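Local coordinates for putative nucleotidyltransferase, hypothetical protein AF0614 (Archaeoglobus fulgidus, PDB 1YLQ) that probably acts as a nucleotidyltransferase, although its substrate is not established, at residues V15-I20 with S44-D49; Y21-V26 with R84-Y89; I38-V43 with S67-H72. All coordinates share one frame; numbering follows the deposited sequence.

Contact 1: V15-I20 with S44-D49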
loop_
_atom_site.group_PDB
_atom_site.type_symbol
_atom_site.label_atom_id
_atom_site.label_comp_id
_atom_site.label_asym_id
_atom_site.label_seq_id
_atom_site.Cartn_x
_atom_site.Cartn_y
_atom_site.Cartn_z
ATOM N N VAL A 15 2.706 15.878 -15.537
ATOM C CA VAL A 15 3.260 15.166 -16.707
ATOM C C VAL A 15 2.141 14.335 -17.335
ATOM O O VAL A 15 1.898 13.207 -16.915
ATOM C CB VAL A 15 4.467 14.250 -16.319
ATOM C CG1 VAL A 15 5.057 13.539 -17.569
ATOM C CG2 VAL A 15 5.559 15.031 -15.593
ATOM N N GLN A 16 1.494 14.895 -18.354
ATOM C CA GLN A 16 0.303 14.307 -18.942
ATOM C C GLN A 16 0.562 12.904 -19.487
ATOM O O GLN A 16 -0.305 12.028 -19.408
ATOM C CB GLN A 16 -0.200 15.207 -20.088
ATOM C CG GLN A 16 -1.537 14.802 -20.582
ATOM C CD GLN A 16 -2.167 15.871 -21.432
ATOM O OE1 GLN A 16 -1.459 16.745 -21.955
ATOM N NE2 GLN A 16 -3.504 15.825 -21.577
ATOM N N ASP A 17 1.747 12.685 -20.051
ATOM C CA ASP A 17 1.993 11.398 -20.702
ATOM C C ASP A 17 2.550 10.331 -19.779
ATOM O O ASP A 17 2.902 9.237 -20.241
ATOM C CB ASP A 17 2.886 11.558 -21.958
ATOM C CG ASP A 17 4.390 11.824 -21.616
ATOM O OD1 ASP A 17 4.818 11.808 -20.442
ATOM O OD2 ASP A 17 5.185 12.078 -22.548
ATOM N N ALA A 18 2.662 10.632 -18.487
ATOM C CA ALA A 18 3.322 9.692 -17.615
ATOM C C ALA A 18 2.556 8.393 -17.418
ATOM O O ALA A 18 1.294 8.335 -17.473
ATOM C CB ALA A 18 3.777 10.327 -16.271
ATOM N N GLU A 19 3.311 7.317 -17.257
ATOM C CA GLU A 19 2.710 6.046 -16.939
ATOM C C GLU A 19 3.128 5.649 -15.553
ATOM O O GLU A 19 4.230 6.008 -15.107
ATOM C CB GLU A 19 3.081 4.972 -17.949
ATOM C CG GLU A 19 2.464 5.216 -19.357
ATOM C CD GLU A 19 0.983 4.745 -19.496
ATOM O OE1 GLU A 19 0.126 4.846 -18.553
ATOM O OE2 GLU A 19 0.662 4.291 -20.608
ATOM N N ILE A 20 2.208 5.004 -14.836
ATOM C CA ILE A 20 2.501 4.649 -13.452
ATOM C C ILE A 20 2.411 3.155 -13.291
ATOM O O ILE A 20 1.406 2.540 -13.669
ATOM C CB ILE A 20 1.537 5.377 -12.437
ATOM C CG1 ILE A 20 1.624 6.893 -12.632
ATOM C CG2 ILE A 20 1.836 4.908 -10.979
ATOM C CD1 ILE A 20 0.339 7.626 -12.183
ATOM N N SER A 44 8.338 8.697 -17.701
ATOM C CA SER A 44 8.088 9.552 -18.888
ATOM C C SER A 44 9.433 10.033 -19.360
ATOM O O SER A 44 10.315 10.277 -18.531
ATOM C CB SER A 44 7.257 10.781 -18.478
ATOM O OG SER A 44 7.244 11.723 -19.543
ATOM N N ASP A 45 9.595 10.254 -20.667
ATOM C CA ASP A 45 10.864 10.853 -21.121
ATOM C C ASP A 45 10.942 12.351 -20.821
ATOM O O ASP A 45 11.993 12.977 -20.971
ATOM C CB ASP A 45 11.133 10.558 -22.596
ATOM C CG ASP A 45 11.648 9.151 -22.808
ATOM O OD1 ASP A 45 12.088 8.459 -21.829
ATOM O OD2 ASP A 45 11.667 8.733 -23.968
ATOM N N VAL A 46 9.862 12.930 -20.341
ATOM C CA VAL A 46 9.992 14.287 -19.753
ATOM C C VAL A 46 11.075 14.325 -18.630
ATOM O O VAL A 46 11.737 15.315 -18.419
ATOM C CB VAL A 46 8.616 14.795 -19.233
ATOM C CG1 VAL A 46 8.728 16.139 -18.567
ATOM C CG2 VAL A 46 7.624 14.941 -20.440
ATOM N N PHE A 47 11.274 13.226 -17.934
ATOM C CA PHE A 47 12.239 13.175 -16.837
ATOM C C PHE A 47 13.690 13.048 -17.312
ATOM O O PHE A 47 14.625 12.954 -16.480
ATOM C CB PHE A 47 11.856 12.050 -15.881
ATOM C CG PHE A 47 10.494 12.256 -15.227
ATOM C CD1 PHE A 47 10.180 13.470 -14.618
ATOM C CD2 PHE A 47 9.560 11.211 -15.175
ATOM C CE1 PHE A 47 8.944 13.671 -14.005
ATOM C CE2 PHE A 47 8.322 11.383 -14.529
ATOM C CZ PHE A 47 8.004 12.611 -13.975
ATOM N N GLU A 48 13.879 13.073 -18.640
ATOM C CA GLU A 48 15.225 13.209 -19.190
ATOM C C GLU A 48 15.820 14.562 -18.732
ATOM O O GLU A 48 17.004 14.731 -18.689
ATOM C CB GLU A 48 15.235 13.110 -20.714
ATOM C CG GLU A 48 15.141 11.714 -21.230
ATOM C CD GLU A 48 14.909 11.669 -22.745
ATOM O OE1 GLU A 48 14.646 12.741 -23.346
ATOM O OE2 GLU A 48 14.998 10.574 -23.323
ATOM N N ASP A 49 14.969 15.504 -18.373
ATOM C CA ASP A 49 15.431 16.785 -17.856
ATOM C C ASP A 49 15.481 16.652 -16.340
ATOM O O ASP A 49 14.431 16.526 -15.691
ATOM C CB ASP A 49 14.473 17.905 -18.295
ATOM C CG ASP A 49 14.819 19.242 -17.687
ATOM O OD1 ASP A 49 15.520 19.289 -16.687
ATOM O OD2 ASP A 49 14.379 20.265 -18.192
HETATM O O HOH W 1 7.616 12.303 -22.777
#
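Ser44 and Asp17 form the polar side of this contact. The Ser44 hydroxyl donates from OG to Asp17 OD1 at 2.6 Å, meeting the lone pair on the side of the carboxylate's other oxygen. That oxygen is used as well: a water donates to Asp17 OD2 and, weakly, to Ser44 OG, where it stands 3.3 Å off. Ser44 OG in turn accepts from Val46 N at 3.0 Å, with an N-H...O angle of 154°, which makes an ST turn at the start of the 3-10 segment 45-48. OG lies anti to the serine's own N (chi1 168°), which lets it serve both Asp17 and Val46 N.

The apolar side is built round Val15, the residue that follows helix 3-14. Its two methyls divide the work. Val15 CG1 lies 3.6 Å from Ser44 CB and meets Val46 CG2 at 4.1 Å, while Val15 CG2 approaches the far end of the Phe47 ring, 3.8 Å from CZ. Ala18 CB sits against Ser44 CB at 4.1 Å. The type I turn from Val15 to Ala18 brings Val15, Asp17 and Ala18 round to the same partner.

Phe47 also meets the ring of Phe56, and both Val15 and Val46 touch Arg52 of helix 50-63. Chemically, Ser44 links the two loops: its one hydroxyl donates to one while accepting from the other, so the exposed Asp17 is tied to the buried Ser44 and the polar pair closes the outer edge of the valine-phenylalanine cluster.

Contact 2: Y21-V26 with R84-Y89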
loop_
_atom_site.group_PDB
_atom_site.type_symbol
_atom_site.label_atom_id
_atom_site.label_comp_id
_atom_site.label_asym_id
_atom_site.label_seq_id
_atom_site.Cartn_x
_atom_site.Cartn_y
_atom_site.Cartn_z
ATOM N N TYR A 21 3.451 2.599 -12.685
ATOM C CA TYR A 21 3.490 1.178 -12.399
ATOM C C TYR A 21 3.688 0.923 -10.914
ATOM O O TYR A 21 4.528 1.591 -10.282
ATOM C CB TYR A 21 4.701 0.604 -13.128
ATOM C CG TYR A 21 4.685 0.865 -14.600
ATOM C CD1 TYR A 21 4.023 0.010 -15.461
ATOM C CD2 TYR A 21 5.345 1.982 -15.138
ATOM C CE1 TYR A 21 4.023 0.218 -16.836
ATOM C CE2 TYR A 21 5.302 2.244 -16.525
ATOM C CZ TYR A 21 4.669 1.325 -17.359
ATOM O OH TYR A 21 4.628 1.543 -18.722
ATOM N N LEU A 22 3.001 -0.096 -10.385
ATOM C CA LEU A 22 3.090 -0.491 -8.963
ATOM C C LEU A 22 3.864 -1.801 -8.809
ATOM O O LEU A 22 3.678 -2.736 -9.579
ATOM C CB LEU A 22 1.671 -0.640 -8.357
ATOM C CG LEU A 22 0.777 0.624 -8.331
ATOM C CD1 LEU A 22 -0.589 0.340 -7.547
ATOM C CD2 LEU A 22 1.547 1.806 -7.668
ATOM N N TYR A 23 4.783 -1.857 -7.857
ATOM C CA TYR A 23 5.388 -3.118 -7.461
ATOM C C TYR A 23 5.717 -3.023 -5.970
ATOM O O TYR A 23 5.030 -2.290 -5.220
ATOM C CB TYR A 23 6.586 -3.493 -8.378
ATOM C CG TYR A 23 7.619 -2.406 -8.566
ATOM C CD1 TYR A 23 7.318 -1.308 -9.370
ATOM C CD2 TYR A 23 8.932 -2.508 -8.009
ATOM C CE1 TYR A 23 8.228 -0.298 -9.578
ATOM C CE2 TYR A 23 9.904 -1.427 -8.219
ATOM C CZ TYR A 23 9.486 -0.356 -9.027
ATOM O OH TYR A 23 10.255 0.723 -9.370
ATOM N N GLY A 24 6.669 -3.816 -5.508
ATOM C CA GLY A 24 6.980 -3.894 -4.066
ATOM C C GLY A 24 6.226 -5.073 -3.424
ATOM O O GLY A 24 5.618 -5.869 -4.130
ATOM N N SER A 25 6.294 -5.199 -2.111
ATOM C CA SER A 25 5.912 -6.474 -1.437
ATOM C C SER A 25 4.499 -6.918 -1.759
ATOM O O SER A 25 4.268 -8.089 -2.089
ATOM C CB SER A 25 6.114 -6.405 0.073
ATOM O OG SER A 25 5.346 -5.384 0.652
ATOM N N VAL A 26 3.569 -5.955 -1.763
ATOM C CA VAL A 26 2.154 -6.308 -1.931
ATOM C C VAL A 26 1.891 -6.892 -3.310
ATOM O O VAL A 26 1.308 -7.989 -3.444
ATOM C CB VAL A 26 1.229 -5.154 -1.539
ATOM C CG1 VAL A 26 -0.258 -5.538 -1.783
ATOM C CG2 VAL A 26 1.411 -4.856 -0.045
ATOM N N ARG A 84 14.287 -5.376 -15.209
ATOM C CA ARG A 84 15.221 -6.501 -15.058
ATOM C C ARG A 84 15.280 -7.090 -13.617
ATOM O O ARG A 84 15.701 -8.217 -13.436
ATOM C CB ARG A 84 16.635 -6.063 -15.443
ATOM C CG ARG A 84 16.792 -5.477 -16.859
ATOM C CD ARG A 84 18.261 -5.326 -17.190
ATOM N NE ARG A 84 18.757 -6.634 -17.587
ATOM C CZ ARG A 84 19.333 -6.915 -18.738
ATOM N NH1 ARG A 84 19.571 -5.966 -19.627
ATOM N NH2 ARG A 84 19.722 -8.153 -18.977
ATOM N N PHE A 85 14.905 -6.290 -12.622
ATOM C CA PHE A 85 14.963 -6.643 -11.204
ATOM C C PHE A 85 13.584 -6.691 -10.540
ATOM O O PHE A 85 13.491 -6.780 -9.309
ATOM C CB PHE A 85 15.902 -5.659 -10.487
ATOM C CG PHE A 85 17.299 -5.627 -11.113
ATOM C CD1 PHE A 85 18.156 -6.706 -10.950
ATOM C CD2 PHE A 85 17.708 -4.577 -11.932
ATOM C CE1 PHE A 85 19.429 -6.718 -11.532
ATOM C CE2 PHE A 85 18.979 -4.597 -12.532
ATOM C CZ PHE A 85 19.824 -5.651 -12.341
ATOM N N ILE A 86 12.516 -6.650 -11.337
ATOM C CA ILE A 86 11.171 -6.635 -10.767
ATOM C C ILE A 86 10.466 -7.892 -11.198
ATOM O O ILE A 86 10.364 -8.157 -12.415
ATOM C CB ILE A 86 10.356 -5.401 -11.242
ATOM C CG1 ILE A 86 11.012 -4.098 -10.753
ATOM C CG2 ILE A 86 8.897 -5.422 -10.688
ATOM C CD1 ILE A 86 10.463 -2.883 -11.482
ATOM N N ARG A 87 9.959 -8.639 -10.204
ATOM C CA ARG A 87 9.307 -9.933 -10.430
ATOM C C ARG A 87 8.002 -9.765 -11.208
ATOM O O ARG A 87 7.733 -10.499 -12.165
ATOM C CB ARG A 87 9.045 -10.664 -9.095
ATOM C CG ARG A 87 7.915 -11.718 -9.186
ATOM C CD ARG A 87 7.990 -12.903 -8.172
ATOM N NE ARG A 87 7.929 -12.463 -6.773
ATOM C CZ ARG A 87 8.990 -12.381 -5.967
ATOM N NH1 ARG A 87 10.205 -12.730 -6.408
ATOM N NH2 ARG A 87 8.843 -11.952 -4.717
ATOM N N LYS A 88 7.234 -8.751 -10.813
ATOM C CA LYS A 88 5.871 -8.551 -11.240
ATOM C C LYS A 88 5.569 -7.074 -10.989
ATOM O O LYS A 88 5.894 -6.539 -9.928
ATOM C CB LYS A 88 4.954 -9.404 -10.345
ATOM C CG LYS A 88 3.517 -9.540 -10.761
ATOM C CD LYS A 88 2.928 -10.868 -10.176
ATOM C CE LYS A 88 1.421 -10.821 -9.910
ATOM N NZ LYS A 88 0.889 -12.205 -9.492
ATOM N N TYR A 89 4.930 -6.424 -11.944
ATOM C CA TYR A 89 4.405 -5.075 -11.683
ATOM C C TYR A 89 3.004 -4.988 -12.248
ATOM O O TYR A 89 2.615 -5.832 -13.087
ATOM C CB TYR A 89 5.294 -3.980 -12.325
ATOM C CG TYR A 89 5.464 -4.082 -13.812
ATOM C CD1 TYR A 89 4.551 -3.505 -14.686
ATOM C CD2 TYR A 89 6.568 -4.782 -14.362
ATOM C CE1 TYR A 89 4.727 -3.606 -16.095
ATOM C CE2 TYR A 89 6.748 -4.897 -15.746
ATOM C CZ TYR A 89 5.830 -4.320 -16.608
ATOM O OH TYR A 89 6.057 -4.473 -17.947
#
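Ile86 lies squarely over one face of the Tyr23 ring. Its CD1 methyl is 3.6 Å from the ring centroid and only 12° off the normal, a well-centred CH-pi contact, and the two side chains cross at about a right angle. Ile86 CG2 meets the root of the same side chain, 3.8 Å from Tyr23 CB, so the isoleucine follows the tyrosine from CB to the ring. Tyr23 can offer this face because its CG is set between its own N and carbonyl carbon (chi1 51°).

Tyr21 and Tyr89 behave differently. Their side chains run side by side and point the same way, yet the ring planes stand at 90° with centroids 5.5 Å apart. The rings touch at one ortho carbon of each, Tyr21 CD1 to Tyr89 CD1 at 3.6 Å. Trp79 of helix 76-83 completes the group, stacked on Tyr21 and edge-to-face with Tyr89.

No hydrogen bond links the two segments. The backbones come together through Tyr89 CA, whose C-H faces Leu22 O at 3.2 Å, and Lys88 O lies 3.5 Å from Tyr23 CB. Just beyond, Leu22 pairs with Arg90, where the loop becomes strand 90-91 at the edge of the sheet. On another side Leu22 packs on Tyr31 of the second subunit.

Strand 19-23 running through Gly24 and Ser25 into a short helix matches the Gly-Ser motif of nucleotidyltransferase folds, which in relatives helps hold the nucleotide phosphates; a sulfate, probably from the crystallisation liquor, about 5 Å from the Tyr23 side chain may mark such a pocket.

Contact 3: I38-V43 with S67-H72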
loop_
_atom_site.group_PDB
_atom_site.type_symbol
_atom_site.label_atom_id
_atom_site.label_comp_id
_atom_site.label_asym_id
_atom_site.label_seq_id
_atom_site.Cartn_x
_atom_site.Cartn_y
_atom_site.Cartn_z
ATOM N N ILE A 38 4.824 -0.566 -1.184
ATOM C CA ILE A 38 4.390 -0.272 -2.539
ATOM C C ILE A 38 5.530 0.567 -3.160
ATOM O O ILE A 38 5.895 1.651 -2.648
ATOM C CB ILE A 38 3.031 0.472 -2.594
ATOM C CG1 ILE A 38 1.929 -0.342 -1.893
ATOM C CG2 ILE A 38 2.631 0.807 -4.076
ATOM C CD1 ILE A 38 0.613 0.483 -1.673
ATOM N N ASP A 39 6.150 0.025 -4.196
ATOM C CA ASP A 39 6.991 0.869 -5.092
ATOM C C ASP A 39 6.095 1.459 -6.178
ATOM O O ASP A 39 5.173 0.794 -6.672
ATOM C CB ASP A 39 8.095 0.060 -5.716
ATOM C CG ASP A 39 9.098 -0.404 -4.695
ATOM O OD1 ASP A 39 9.852 0.463 -4.184
ATOM O OD2 ASP A 39 9.066 -1.617 -4.342
ATOM N N VAL A 40 6.339 2.718 -6.501
ATOM C CA VAL A 40 5.576 3.442 -7.533
ATOM C C VAL A 40 6.569 3.993 -8.538
ATOM O O VAL A 40 7.331 4.911 -8.237
ATOM C CB VAL A 40 4.812 4.615 -6.946
ATOM C CG1 VAL A 40 3.853 5.213 -8.010
ATOM C CG2 VAL A 40 3.971 4.194 -5.737
ATOM N N ALA A 41 6.572 3.444 -9.737
ATOM C CA ALA A 41 7.448 3.996 -10.788
ATOM C C ALA A 41 6.586 4.935 -11.645
ATOM O O ALA A 41 5.512 4.550 -12.110
ATOM C CB ALA A 41 8.054 2.896 -11.592
ATOM N N ILE A 42 7.025 6.182 -11.779
ATOM C CA ILE A 42 6.346 7.160 -12.599
ATOM C C ILE A 42 7.279 7.487 -13.766
ATOM O O ILE A 42 8.378 7.988 -13.568
ATOM C CB ILE A 42 5.976 8.394 -11.761
ATOM C CG1 ILE A 42 5.175 7.928 -10.516
ATOM C CG2 ILE A 42 5.188 9.489 -12.682
ATOM C CD1 ILE A 42 4.855 8.993 -9.548
ATOM N N VAL A 43 6.851 7.171 -14.986
ATOM C CA VAL A 43 7.775 6.968 -16.080
ATOM C C VAL A 43 7.389 7.868 -17.250
ATOM O O VAL A 43 6.267 7.804 -17.745
ATOM C CB VAL A 43 7.731 5.493 -16.570
ATOM C CG1 VAL A 43 8.647 5.287 -17.773
ATOM C CG2 VAL A 43 8.051 4.481 -15.381
ATOM N N SER A 67 5.083 7.876 4.163
ATOM C CA SER A 67 4.057 6.910 3.758
ATOM C C SER A 67 4.696 5.588 3.296
ATOM O O SER A 67 5.932 5.506 3.169
ATOM C CB SER A 67 3.192 7.490 2.647
ATOM O OG SER A 67 3.767 7.209 1.407
ATOM N N PRO A 68 3.859 4.563 3.023
ATOM C CA PRO A 68 4.338 3.255 2.535
ATOM C C PRO A 68 4.831 3.248 1.086
ATOM O O PRO A 68 5.426 2.249 0.688
ATOM C CB PRO A 68 3.102 2.347 2.672
ATOM C CG PRO A 68 1.971 3.259 2.522
ATOM C CD PRO A 68 2.390 4.563 3.170
ATOM N N PHE A 69 4.593 4.335 0.331
ATOM C CA PHE A 69 5.072 4.496 -1.079
ATOM C C PHE A 69 6.561 4.822 -1.232
ATOM O O PHE A 69 7.098 5.665 -0.525
ATOM C CB PHE A 69 4.240 5.561 -1.839
ATOM C CG PHE A 69 2.738 5.319 -1.789
ATOM C CD1 PHE A 69 2.170 4.257 -2.442
ATOM C CD2 PHE A 69 1.913 6.159 -1.058
ATOM C CE1 PHE A 69 0.758 4.041 -2.365
ATOM C CE2 PHE A 69 0.525 5.943 -0.966
ATOM C CZ PHE A 69 -0.047 4.905 -1.629
ATOM N N GLU A 70 7.236 4.147 -2.140
ATOM C CA GLU A 70 8.610 4.505 -2.502
ATOM C C GLU A 70 8.486 4.905 -3.955
ATOM O O GLU A 70 8.051 4.108 -4.747
ATOM C CB GLU A 70 9.592 3.315 -2.281
ATOM C CG GLU A 70 11.063 3.602 -2.728
ATOM C CD GLU A 70 12.072 2.482 -2.375
ATOM O OE1 GLU A 70 12.223 2.141 -1.178
ATOM O OE2 GLU A 70 12.791 1.995 -3.299
ATOM N N PHE A 71 8.815 6.160 -4.298
ATOM C CA PHE A 71 8.589 6.685 -5.643
ATOM C C PHE A 71 9.896 6.560 -6.431
ATOM O O PHE A 71 10.947 6.783 -5.843
ATOM C CB PHE A 71 8.175 8.185 -5.549
ATOM C CG PHE A 71 6.810 8.382 -4.941
ATOM C CD1 PHE A 71 5.655 8.172 -5.706
ATOM C CD2 PHE A 71 6.685 8.740 -3.594
ATOM C CE1 PHE A 71 4.341 8.324 -5.132
ATOM C CE2 PHE A 71 5.384 8.887 -2.996
ATOM C CZ PHE A 71 4.235 8.693 -3.783
ATOM N N HIS A 72 9.811 6.234 -7.723
ATOM C CA HIS A 72 10.949 6.123 -8.622
ATOM C C HIS A 72 10.508 6.901 -9.843
ATOM O O HIS A 72 9.510 6.557 -10.475
ATOM C CB HIS A 72 11.235 4.647 -8.963
ATOM C CG HIS A 72 11.537 3.832 -7.736
ATOM N ND1 HIS A 72 10.588 3.083 -7.074
ATOM C CD2 HIS A 72 12.673 3.708 -7.024
ATOM C CE1 HIS A 72 11.145 2.482 -6.042
ATOM N NE2 HIS A 72 12.401 2.881 -5.967
#
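Strands 38-43 and 69-74 are the two parallel strands of a beta-alpha-beta unit whose crossover is helix 50-63. Their backbones pair from Ile38 beside Phe69 to Ala41 beside His72, the segment axes 24° apart. The bonds pass back and forth: Glu70 N to Ile38 O at 2.9 Å, Val40 N to Glu70 O at 2.8 Å, continuing to Ile42 N on His72 O.

One face is apolar. Ile38 runs alongside Phe69, with Ile38 CD1 at 3.6 Å from Phe69 CE1. Val40 CG2 touches Phe69 CD1 at 3.8 Å. Phe71 CD1 fits beside Val40 CB and Ile42 CD1. Ile7 of helix 3-14 packs on both phenylalanines, while Ile38 meets Ile38 of the second subunit.

On the opposite face Asp39, Glu70 and His72 form a polar cluster. His72 CG lies anti to its carbonyl carbon (chi1 -60°), which brings the ring to both acids. His72 NE2 donates to Glu70 OE2 at 2.8 Å, roughly in the imidazole plane and at the anti lone pair. Asp39 OD1 comes to the ring edge, 3.0 Å from His72 CE1, the carboxylate plane turned 43° from it. Asp39 OD1 and Glu70 OE2, both acceptors, are 3.4 Å apart, a closeness the histidine N-H probably eases. A leucine in place of His72 would lack the NE2 donor and is likely to leave Glu70 OE2 without this mate.

Asp39 closes the Ser-Asp-Ile-Asp sequence typical of nucleotidyltransferases; in relatives its aspartates bind the catalytic metal ions. A sulfate, probably from the crystallisation liquor, lies beside Asp39 and Glu70 and may mark the pocket.

How the contacts relate
Contacts 1 and 2 share strand 19-23, which pairs antiparallel with strand 38-43 of contact 3. Contacts 2 and 3 are close, centres about 10 Å apart, and meet through Tyr23 O and Asp39 N, 2.8 Å apart in a probable hydrogen bond. Here too Gly24 CA comes within 3.1 Å of Asp39 OD2, which puts the Gly24-Ser25 start of helix 25-28 next to the acidic face of contact 3; the sulfate lies about 3 Å from the Asp39 side chain. Both contacts reach the second subunit. Contact 1 is at the other end of these strands, about 15 Å from contact 3 and about 19 Å from contact 2, centre to centre, linked to contact 3 by the probable Glu19 O to Val43 N bond of 2.9 Å.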